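Side-chain contacts in In2-1 family protein, glutathione transferase lambda3 (Populus trichocarpa, PDB 4PQI), which binds glutathione and, as a Lambda-class glutathione transferase of a land plant, probably works as a monomeric thiol transferase: residues F128-T131 and D132-N135; K148-G151 and P152-H156; K225-P228 and K229-V232. All blocks are in the same frame, centred on the assembly; numbering follows the deposited sequence.

All three contacts are local, formed along or at the start of helices in the C-terminal half of the chain. Contact 1 lies partway along the long helix 118-139, contact 2 at the break leading into helix 151-160, and contact 3 at the start of helix 228-239. Contacts 1 and 2 are partly buried and touch each other: Tyr130 and Phe134 of the first meet Ala153, Phe154 and His156 of the second, so aromatic packing joins them. Contact 3 is a surface contact, its centre about 23 Å from the centre of each of the others; charged side chains lie on its exposed side, and an aspartate side chain caps the helix, whereas in contact 2 carbonyls alone take the amides.

Contact 1: F128-T131 and D132-N135; sequences FSYT and DKFN
Tyr130 O takes the backbone N-H of Phe134 at 2.8 Å and Thr131 O that of Asn135, so helix 118-139 winds on regularly here, just past a kink where the amides of Asp132 and Lys133 lack their bonds to the preceding turn. At that kink Phe128 O is gripped twice by one residue, through Thr131 N and through Thr131 OG1 at 2.9 Å, the hydroxyl lying in the carbonyl plane. Lys133 N makes a weak bond to Asp132 OD1. With CG opposite its backbone N (chi1 180°), Tyr130 lays its ring along the next turn: Phe134 N sits 4.0 Å above the ring plane, over its centre, and Tyr130 CE1 presses on Phe134 CB at 3.5 Å. On the Lys133 side, CG approaches Tyr130 CE2 obliquely at 3.8 Å. Replacing Tyr130 by an alanine would probably open a gap over the Phe134 backbone, between helices 118-139 and 151-160, taking from His156 the ring it meets and from Ala153 one of its aromatic neighbours. The chemistry is thus divided: a threonine hydroxyl and an aspartate carboxylate serve the irregular backbone, while the aromatic ring and the aliphatic stem of a lysine make an apolar patch beside it.

Contact 2: K148-G151 and P152-H156; sequences KEAG and PAFDH. Unlike the reference sequence in segment 152-156: His156 (reference Tyr).
Ala150 O receives two backbone N-H groups, from Ala153 at 3.0 Å and from Phe154 at 3.3 Å, both weak: the first is bent, the second straighter but long. The next carbonyl does better. Gly151 O takes Asp155 N at 2.8 Å, with the donor almost in line with the carbonyl bond (165° at the oxygen), and this is the first sound bond of the new helix within the segments. Pro152 has no N-H to offer, and its ring turns back on the preceding turn, where its carbons lie against Lys148 O, CD at 3.2 Å and CG at 3.3 Å. A proline is at home in the first turn of a helix, where its nitrogen needs no partner.

The Asp155 side chain lies beside Gly151 O. Its CG stands beside its own backbone N (chi1 -78°), which sets the carboxylate carbon 3.3 Å from Gly151 O. Being an acceptor, the carboxylate gains no bond from that carbonyl; OD1 is held instead by a salt bridge to Arg205 NE. On the inner side, Phe154 CD2 comes obliquely to Ala150 O at 3.4 Å, and the far part of the ring reaches Ala150 CB, with CE2 at 4.2 Å. The same ring packs on Leu189 and Leu193 of helix 177-197, while Ala153 packs its small methyl on helix 118-139, against Val138 and Thr137. What results is a short break between two successive helices, 146-149 and 151-160, in the all-helical C-terminal domain of the glutathione transferase fold, with the second helix seated against the domain's long helices.

Contact 3: K225-P228 and K229-V232; sequences KTDP and KELV
Asp227 is the N-cap of helix 228-239, and it serves the first turn with both its backbone and its side chain. The stronger bond comes from Leu231 N, which meets Asp227 O at 2.9 Å with the donor close to the line of the carbonyl (162° at the oxygen). The capping bond proper runs from Lys229 N to Asp227 OD2; at 3.1 Å and with a bent N-H it is weak. One residue on, Val232 N donates to Pro228 O at 3.1 Å, and the helix is under way. Pro228 follows the cap directly, in the first turn, where the lack of an N-H costs the helix nothing.

The aspartate carboxylate is carried forward to the first turn because CG lies opposite the backbone N (chi1 -166°). Glu230 occupies the position from which a capping box would be closed, yet its OE1 stays 5.6 Å from Asp227 N, so the box is not made. Instead its side chain crosses that of Asp227 at about a right angle, with CG against CG at 3.9 Å, and the two carboxylates are stacked with nearly parallel planes. Two like charges this close should repel somewhat, a cost that the amides of the helix start probably ease.

Further out the contact packs on helix 177-197, on both apolar and charged side chains. Thr226, whose N bonds to Glu187 OE2, brings its methyl loosely toward Leu231, which lies on Arg188; Val232 touches Ile191. The glutathione is some way off, about 10 Å from the side chain of Leu231. Back at the helix start, two aliphatic carbons crowd one carbonyl: Leu231 CB is 3.4 Å and Val232 CG2 3.2 Å from Pro228 O.

Contact 1: F128-T131 and D132-N135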
ATOM      1  N   PHE A 128      -1.029   9.767  -8.302  1.00 40.46           N
ATOM      2  CA  PHE A 128      -2.236   9.039  -7.877  1.00 42.04           C
ATOM      3  C   PHE A 128      -3.046   8.538  -9.087  1.00 43.47           C
ATOM      4  O   PHE A 128      -3.481   7.384  -9.138  1.00 41.78           O
ATOM      5  CB  PHE A 128      -3.117   9.928  -6.981  1.00 40.97           C
ATOM      6  CG  PHE A 128      -2.574  10.112  -5.589  1.00 46.09           C
ATOM      7  CD1 PHE A 128      -2.044   9.030  -4.885  1.00 46.60           C
ATOM      8  CD2 PHE A 128      -2.586  11.354  -4.983  1.00 49.03           C
ATOM      9  CE1 PHE A 128      -1.541   9.185  -3.595  1.00 46.44           C
ATOM     10  CE2 PHE A 128      -2.078  11.519  -3.694  1.00 51.10           C
ATOM     11  CZ  PHE A 128      -1.557  10.426  -3.004  1.00 47.98           C
ATOM     12  N   SER A 129      -3.237   9.418 -10.060  1.00 52.21           N
ATOM     13  CA  SER A 129      -3.977   9.073 -11.264  1.00 34.65           C
ATOM     14  C   SER A 129      -3.312   7.928 -12.027  1.00 33.30           C
ATOM     15  O   SER A 129      -3.995   7.095 -12.619  1.00 39.42           O
ATOM     16  CB  SER A 129      -4.111  10.296 -12.168  1.00 43.44           C
ATOM     17  OG  SER A 129      -5.001  11.241 -11.595  1.00 50.93           O
ATOM     18  N   TYR A 130      -1.985   7.883 -11.997  1.00 44.57           N
ATOM     19  CA  TYR A 130      -1.251   6.860 -12.735  1.00 38.79           C
ATOM     20  C   TYR A 130      -1.222   5.486 -12.031  1.00 41.22           C
ATOM     21  O   TYR A 130      -0.821   4.498 -12.632  1.00 41.07           O
ATOM     22  CB  TYR A 130       0.167   7.358 -13.060  1.00 39.87           C
ATOM     23  CG  TYR A 130       1.028   6.378 -13.826  1.00 39.69           C
ATOM     24  CD1 TYR A 130       2.083   5.721 -13.197  1.00 42.93           C
ATOM     25  CD2 TYR A 130       0.785   6.096 -15.166  1.00 40.32           C
ATOM     26  CE1 TYR A 130       2.879   4.820 -13.875  1.00 43.29           C
ATOM     27  CE2 TYR A 130       1.590   5.190 -15.862  1.00 43.67           C
ATOM     28  CZ  TYR A 130       2.628   4.554 -15.201  1.00 44.88           C
ATOM     29  OH  TYR A 130       3.430   3.646 -15.848  1.00 46.77           O
ATOM     30  N   THR A 131      -1.691   5.398 -10.787  1.00 38.12           N
ATOM     31  CA  THR A 131      -1.541   4.139 -10.033  1.00 38.73           C
ATOM     32  C   THR A 131      -2.185   2.902 -10.688  1.00 41.79           C
ATOM     33  O   THR A 131      -1.567   1.842 -10.769  1.00 42.90           O
ATOM     34  CB  THR A 131      -2.035   4.246  -8.574  1.00 38.25           C
ATOM     35  OG1 THR A 131      -3.424   4.577  -8.553  1.00 39.25           O
ATOM     36  CG2 THR A 131      -1.237   5.287  -7.804  1.00 42.59           C
ATOM     37  N   ASP A 132      -3.419   3.030 -11.144  1.00 44.70           N
ATOM     38  CA  ASP A 132      -4.095   1.888 -11.766  1.00 48.24           C
ATOM     39  C   ASP A 132      -3.537   1.602 -13.169  1.00 46.37           C
ATOM     40  O   ASP A 132      -3.521   0.447 -13.599  1.00 43.55           O
ATOM     41  CB  ASP A 132      -5.633   2.047 -11.761  1.00 51.83           C
ATOM     42  CG  ASP A 132      -6.102   3.316 -12.460  1.00 61.07           C
ATOM     43  OD1 ASP A 132      -5.324   4.292 -12.521  1.00 64.66           O
ATOM     44  OD2 ASP A 132      -7.257   3.342 -12.943  1.00 65.64           O
ATOM     45  N   LYS A 133      -3.062   2.635 -13.873  1.00 42.43           N
ATOM     46  CA  LYS A 133      -2.367   2.388 -15.142  1.00 46.17           C
ATOM     47  C   LYS A 133      -1.027   1.655 -14.947  1.00 47.01           C
ATOM     48  O   LYS A 133      -0.682   0.768 -15.736  1.00 48.42           O
ATOM     49  CB  LYS A 133      -2.167   3.661 -15.966  1.00 49.73           C
ATOM     50  CG  LYS A 133      -1.439   3.393 -17.291  1.00 57.75           C
ATOM     51  CD  LYS A 133      -1.470   4.582 -18.242  1.00 64.17           C
ATOM     52  CE  LYS A 133      -0.801   4.247 -19.573  1.00 68.28           C
ATOM     53  NZ  LYS A 133      -1.554   3.215 -20.347  1.00 71.40           N
ATOM     54  N   PHE A 134      -0.279   2.026 -13.907  1.00 40.96           N
ATOM     55  CA  PHE A 134       0.927   1.282 -13.532  1.00 40.34           C
ATOM     56  C   PHE A 134       0.610  -0.200 -13.271  1.00 40.91           C
ATOM     57  O   PHE A 134       1.251  -1.097 -13.833  1.00 38.94           O
ATOM     58  CB  PHE A 134       1.614   1.905 -12.305  1.00 38.84           C
ATOM     59  CG  PHE A 134       2.820   1.120 -11.823  1.00 39.60           C
ATOM     60  CD1 PHE A 134       4.050   1.278 -12.432  1.00 33.88           C
ATOM     61  CD2 PHE A 134       2.707   0.208 -10.785  1.00 34.93           C
ATOM     62  CE1 PHE A 134       5.145   0.544 -12.025  1.00 35.88           C
ATOM     63  CE2 PHE A 134       3.800  -0.518 -10.368  1.00 37.81           C
ATOM     64  CZ  PHE A 134       5.022  -0.351 -10.991  1.00 38.38           C
ATOM     65  N   ASN A 135      -0.378  -0.454 -12.415  1.00 38.91           N
ATOM     66  CA  ASN A 135      -0.736  -1.831 -12.091  1.00 40.49           C
ATOM     67  C   ASN A 135      -1.255  -2.552 -13.319  1.00 43.38           C
ATOM     68  O   ASN A 135      -0.908  -3.705 -13.555  1.00 45.96           O
ATOM     69  CB  ASN A 135      -1.777  -1.893 -10.967  1.00 39.80           C
ATOM     70  CG  ASN A 135      -1.199  -1.533  -9.627  1.00 42.50           C
ATOM     71  OD1 ASN A 135       0.020  -1.555  -9.439  1.00 46.90           O
ATOM     72  ND2 ASN A 135      -2.072  -1.216  -8.673  1.00 43.78           N
TER

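Contact 2: K148-G151 and P152-H156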
ATOM      1  N   LYS A 148       9.671  -4.659 -22.866  1.00 55.31           N
ATOM      2  CA  LYS A 148       8.754  -3.923 -23.732  1.00 55.28           C
ATOM      3  C   LYS A 148       7.443  -3.657 -23.021  1.00 56.57           C
ATOM      4  O   LYS A 148       6.854  -2.587 -23.175  1.00 56.53           O
ATOM      5  CB  LYS A 148       8.445  -4.712 -25.009  1.00 53.55           C
ATOM      6  CG  LYS A 148       9.651  -4.997 -25.861  1.00 58.29           C
ATOM      7  CD  LYS A 148       9.270  -5.728 -27.136  1.00 63.10           C
ATOM      8  CE  LYS A 148      10.504  -6.179 -27.896  1.00 64.65           C
ATOM      9  NZ  LYS A 148      10.117  -6.928 -29.113  1.00 72.41           N
ATOM     10  N   GLU A 149       6.983  -4.645 -22.256  1.00 57.45           N
ATOM     11  CA  GLU A 149       5.646  -4.609 -21.668  1.00 56.15           C
ATOM     12  C   GLU A 149       5.605  -3.966 -20.287  1.00 52.65           C
ATOM     13  O   GLU A 149       4.762  -3.117 -20.027  1.00 56.06           O
ATOM     14  CB  GLU A 149       5.050  -6.016 -21.622  1.00 61.78           C
ATOM     15  CG  GLU A 149       4.892  -6.665 -22.984  1.00 70.78           C
ATOM     16  CD  GLU A 149       3.854  -5.971 -23.852  1.00 77.43           C
ATOM     17  OE1 GLU A 149       2.936  -5.322 -23.294  1.00 77.40           O
ATOM     18  OE2 GLU A 149       3.954  -6.083 -25.095  1.00 82.37           O
ATOM     19  N   ALA A 150       6.516  -4.365 -19.407  1.00 48.07           N
ATOM     20  CA  ALA A 150       6.552  -3.823 -18.048  1.00 46.51           C
ATOM     21  C   ALA A 150       7.539  -2.665 -17.918  1.00 43.76           C
ATOM     22  O   ALA A 150       7.346  -1.763 -17.104  1.00 39.36           O
ATOM     23  CB  ALA A 150       6.895  -4.919 -17.049  1.00 46.64           C
ATOM     24  N   GLY A 151       8.607  -2.708 -18.715  1.00 48.29           N
ATOM     25  CA  GLY A 151       9.638  -1.684 -18.671  1.00 45.16           C
ATOM     26  C   GLY A 151       9.159  -0.235 -18.673  1.00 43.40           C
ATOM     27  O   GLY A 151       9.577   0.554 -17.825  1.00 46.87           O
ATOM     28  N   PRO A 152       8.281   0.130 -19.627  1.00 42.70           N
ATOM     29  CA  PRO A 152       7.807   1.519 -19.707  1.00 39.33           C
ATOM     30  C   PRO A 152       7.133   2.001 -18.417  1.00 38.96           C
ATOM     31  O   PRO A 152       7.190   3.192 -18.100  1.00 38.14           O
ATOM     32  CB  PRO A 152       6.798   1.469 -20.858  1.00 38.46           C
ATOM     33  CG  PRO A 152       7.351   0.396 -21.756  1.00 46.13           C
ATOM     34  CD  PRO A 152       7.845  -0.657 -20.801  1.00 46.65           C
ATOM     35  N   ALA A 153       6.517   1.086 -17.677  1.00 37.91           N
ATOM     36  CA  ALA A 153       5.853   1.467 -16.438  1.00 36.87           C
ATOM     37  C   ALA A 153       6.860   1.737 -15.318  1.00 37.12           C
ATOM     38  O   ALA A 153       6.718   2.705 -14.573  1.00 40.39           O
ATOM     39  CB  ALA A 153       4.800   0.427 -16.032  1.00 37.77           C
ATOM     40  N   PHE A 154       7.887   0.898 -15.198  1.00 38.77           N
ATOM     41  CA  PHE A 154       8.976   1.204 -14.270  1.00 40.33           C
ATOM     42  C   PHE A 154       9.778   2.435 -14.712  1.00 39.14           C
ATOM     43  O   PHE A 154      10.283   3.181 -13.870  1.00 38.21           O
ATOM     44  CB  PHE A 154       9.880  -0.015 -14.040  1.00 36.80           C
ATOM     45  CG  PHE A 154       9.177  -1.142 -13.338  1.00 41.31           C
ATOM     46  CD1 PHE A 154       8.843  -1.035 -11.983  1.00 37.96           C
ATOM     47  CD2 PHE A 154       8.803  -2.288 -14.032  1.00 44.74           C
ATOM     48  CE1 PHE A 154       8.168  -2.067 -11.335  1.00 41.81           C
ATOM     49  CE2 PHE A 154       8.138  -3.322 -13.390  1.00 43.98           C
ATOM     50  CZ  PHE A 154       7.813  -3.211 -12.043  1.00 42.77           C
ATOM     51  N   ASP A 155       9.893   2.647 -16.020  1.00 39.42           N
ATOM     52  CA  ASP A 155      10.578   3.831 -16.537  1.00 41.61           C
ATOM     53  C   ASP A 155       9.808   5.089 -16.106  1.00 42.44           C
ATOM     54  O   ASP A 155      10.400   6.096 -15.733  1.00 45.67           O
ATOM     55  CB  ASP A 155      10.699   3.785 -18.067  1.00 39.34           C
ATOM     56  CG  ASP A 155      11.812   2.869 -18.550  1.00 43.98           C
ATOM     57  OD1 ASP A 155      12.503   2.245 -17.709  1.00 45.56           O
ATOM     58  OD2 ASP A 155      11.989   2.764 -19.786  1.00 45.76           O
ATOM     59  N   HIS A 156       8.485   5.021 -16.162  1.00 43.03           N
ATOM     60  CA  HIS A 156       7.663   6.140 -15.736  1.00 42.33           C
ATOM     61  C   HIS A 156       7.965   6.490 -14.273  1.00 40.04           C
ATOM     62  O   HIS A 156       8.131   7.653 -13.930  1.00 38.48           O
ATOM     63  CB  HIS A 156       6.179   5.844 -15.952  1.00 43.79           C
ATOM     64  CG  HIS A 156       5.349   7.071 -16.189  1.00 47.42           C
ATOM     65  ND1 HIS A 156       5.555   7.908 -17.263  1.00 53.56           N
ATOM     66  CD2 HIS A 156       4.330   7.612 -15.479  1.00 47.35           C
ATOM     67  CE1 HIS A 156       4.692   8.910 -17.211  1.00 54.61           C
ATOM     68  NE2 HIS A 156       3.935   8.752 -16.139  1.00 49.07           N
TER

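Contact 3: K225-P228 and K229-V232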
ATOM      1  N   LYS A 225       5.243  -5.654   5.712  1.00 49.57           N
ATOM      2  CA  LYS A 225       5.720  -6.444   4.577  1.00 51.57           C
ATOM      3  C   LYS A 225       5.260  -7.906   4.581  1.00 53.22           C
ATOM      4  O   LYS A 225       5.225  -8.564   5.620  1.00 56.08           O
ATOM      5  CB  LYS A 225       7.248  -6.354   4.451  1.00 49.87           C
ATOM      6  CG  LYS A 225       7.703  -5.019   3.873  1.00 48.88           C
ATOM      7  CD  LYS A 225       9.219  -4.915   3.745  1.00 51.47           C
ATOM      8  CE  LYS A 225       9.715  -5.574   2.478  1.00 51.79           C
ATOM      9  NZ  LYS A 225      11.159  -5.299   2.266  1.00 54.38           N
ATOM     10  N   THR A 226       4.939  -8.397   3.386  1.00 57.23           N
ATOM     11  CA  THR A 226       4.363  -9.720   3.177  1.00 60.70           C
ATOM     12  C   THR A 226       5.449 -10.791   3.008  1.00 63.95           C
ATOM     13  O   THR A 226       6.605 -10.478   2.716  1.00 65.46           O
ATOM     14  CB  THR A 226       3.412  -9.695   1.941  1.00 64.38           C
ATOM     15  OG1 THR A 226       2.525 -10.821   1.969  1.00 67.42           O
ATOM     16  CG2 THR A 226       4.203  -9.676   0.632  1.00 60.55           C
ATOM     17  N   ASP A 227       5.071 -12.051   3.202  1.00 63.20           N
ATOM     18  CA  ASP A 227       5.995 -13.180   3.068  1.00 64.78           C
ATOM     19  C   ASP A 227       6.385 -13.397   1.601  1.00 61.15           C
ATOM     20  O   ASP A 227       5.524 -13.714   0.771  1.00 61.06           O
ATOM     21  CB  ASP A 227       5.332 -14.442   3.623  1.00 69.59           C
ATOM     22  CG  ASP A 227       6.311 -15.580   3.837  1.00 77.26           C
ATOM     23  OD1 ASP A 227       6.189 -16.258   4.882  1.00 84.31           O
ATOM     24  OD2 ASP A 227       7.189 -15.806   2.971  1.00 77.79           O
ATOM     25  N   PRO A 228       7.682 -13.226   1.282  1.00 60.51           N
ATOM     26  CA  PRO A 228       8.194 -13.337  -0.091  1.00 60.21           C
ATOM     27  C   PRO A 228       7.841 -14.659  -0.741  1.00 63.04           C
ATOM     28  O   PRO A 228       7.367 -14.661  -1.873  1.00 61.59           O
ATOM     29  CB  PRO A 228       9.710 -13.249   0.096  1.00 63.72           C
ATOM     30  CG  PRO A 228       9.878 -12.442   1.313  1.00 64.93           C
ATOM     31  CD  PRO A 228       8.744 -12.835   2.224  1.00 63.92           C
ATOM     32  N   LYS A 229       8.076 -15.763  -0.034  1.00 65.69           N
ATOM     33  CA  LYS A 229       7.812 -17.088  -0.579  1.00 70.30           C
ATOM     34  C   LYS A 229       6.330 -17.284  -0.884  1.00 68.88           C
ATOM     35  O   LYS A 229       5.968 -17.758  -1.960  1.00 67.75           O
ATOM     36  CB  LYS A 229       8.315 -18.174   0.377  1.00 78.81           C
ATOM     37  CG  LYS A 229       9.822 -18.162   0.583  1.00 85.50           C
ATOM     38  CD  LYS A 229      10.566 -18.488  -0.709  1.00 88.21           C
ATOM     39  CE  LYS A 229      12.076 -18.442  -0.508  1.00 92.17           C
ATOM     40  NZ  LYS A 229      12.836 -18.955  -1.688  1.00 93.73           N
ATOM     41  N   GLU A 230       5.475 -16.913   0.064  1.00 69.57           N
ATOM     42  CA  GLU A 230       4.036 -17.019  -0.144  1.00 73.57           C
ATOM     43  C   GLU A 230       3.567 -16.152  -1.316  1.00 68.93           C
ATOM     44  O   GLU A 230       2.670 -16.541  -2.063  1.00 66.33           O
ATOM     45  CB  GLU A 230       3.267 -16.661   1.134  1.00 80.47           C
ATOM     46  CG  GLU A 230       3.458 -17.652   2.281  1.00 91.46           C
ATOM     47  CD  GLU A 230       2.418 -17.485   3.381  1.00 98.74           C
ATOM     48  OE1 GLU A 230       1.693 -16.460   3.363  1.00 98.34           O
ATOM     49  OE2 GLU A 230       2.323 -18.382   4.253  1.00103.67           O
ATOM     50  N   LEU A 231       4.173 -14.979  -1.474  1.00 66.96           N
ATOM     51  CA  LEU A 231       3.813 -14.086  -2.574  1.00 61.53           C
ATOM     52  C   LEU A 231       4.085 -14.753  -3.934  1.00 59.43           C
ATOM     53  O   LEU A 231       3.236 -14.745  -4.825  1.00 58.60           O
ATOM     54  CB  LEU A 231       4.563 -12.755  -2.439  1.00 57.56           C
ATOM     55  CG  LEU A 231       4.367 -11.621  -3.450  1.00 56.56           C
ATOM     56  CD1 LEU A 231       5.210 -11.828  -4.706  1.00 59.61           C
ATOM     57  CD2 LEU A 231       2.897 -11.401  -3.801  1.00 52.46           C
ATOM     58  N   VAL A 232       5.267 -15.341  -4.078  1.00 58.00           N
ATOM     59  CA  VAL A 232       5.663 -15.984  -5.333  1.00 59.11           C
ATOM     60  C   VAL A 232       4.732 -17.139  -5.741  1.00 61.09           C
ATOM     61  O   VAL A 232       4.246 -17.183  -6.881  1.00 60.20           O
ATOM     62  CB  VAL A 232       7.127 -16.471  -5.270  1.00 58.76           C
ATOM     63  CG1 VAL A 232       7.524 -17.159  -6.574  1.00 56.23           C
ATOM     64  CG2 VAL A 232       8.059 -15.297  -4.969  1.00 55.98           C
TER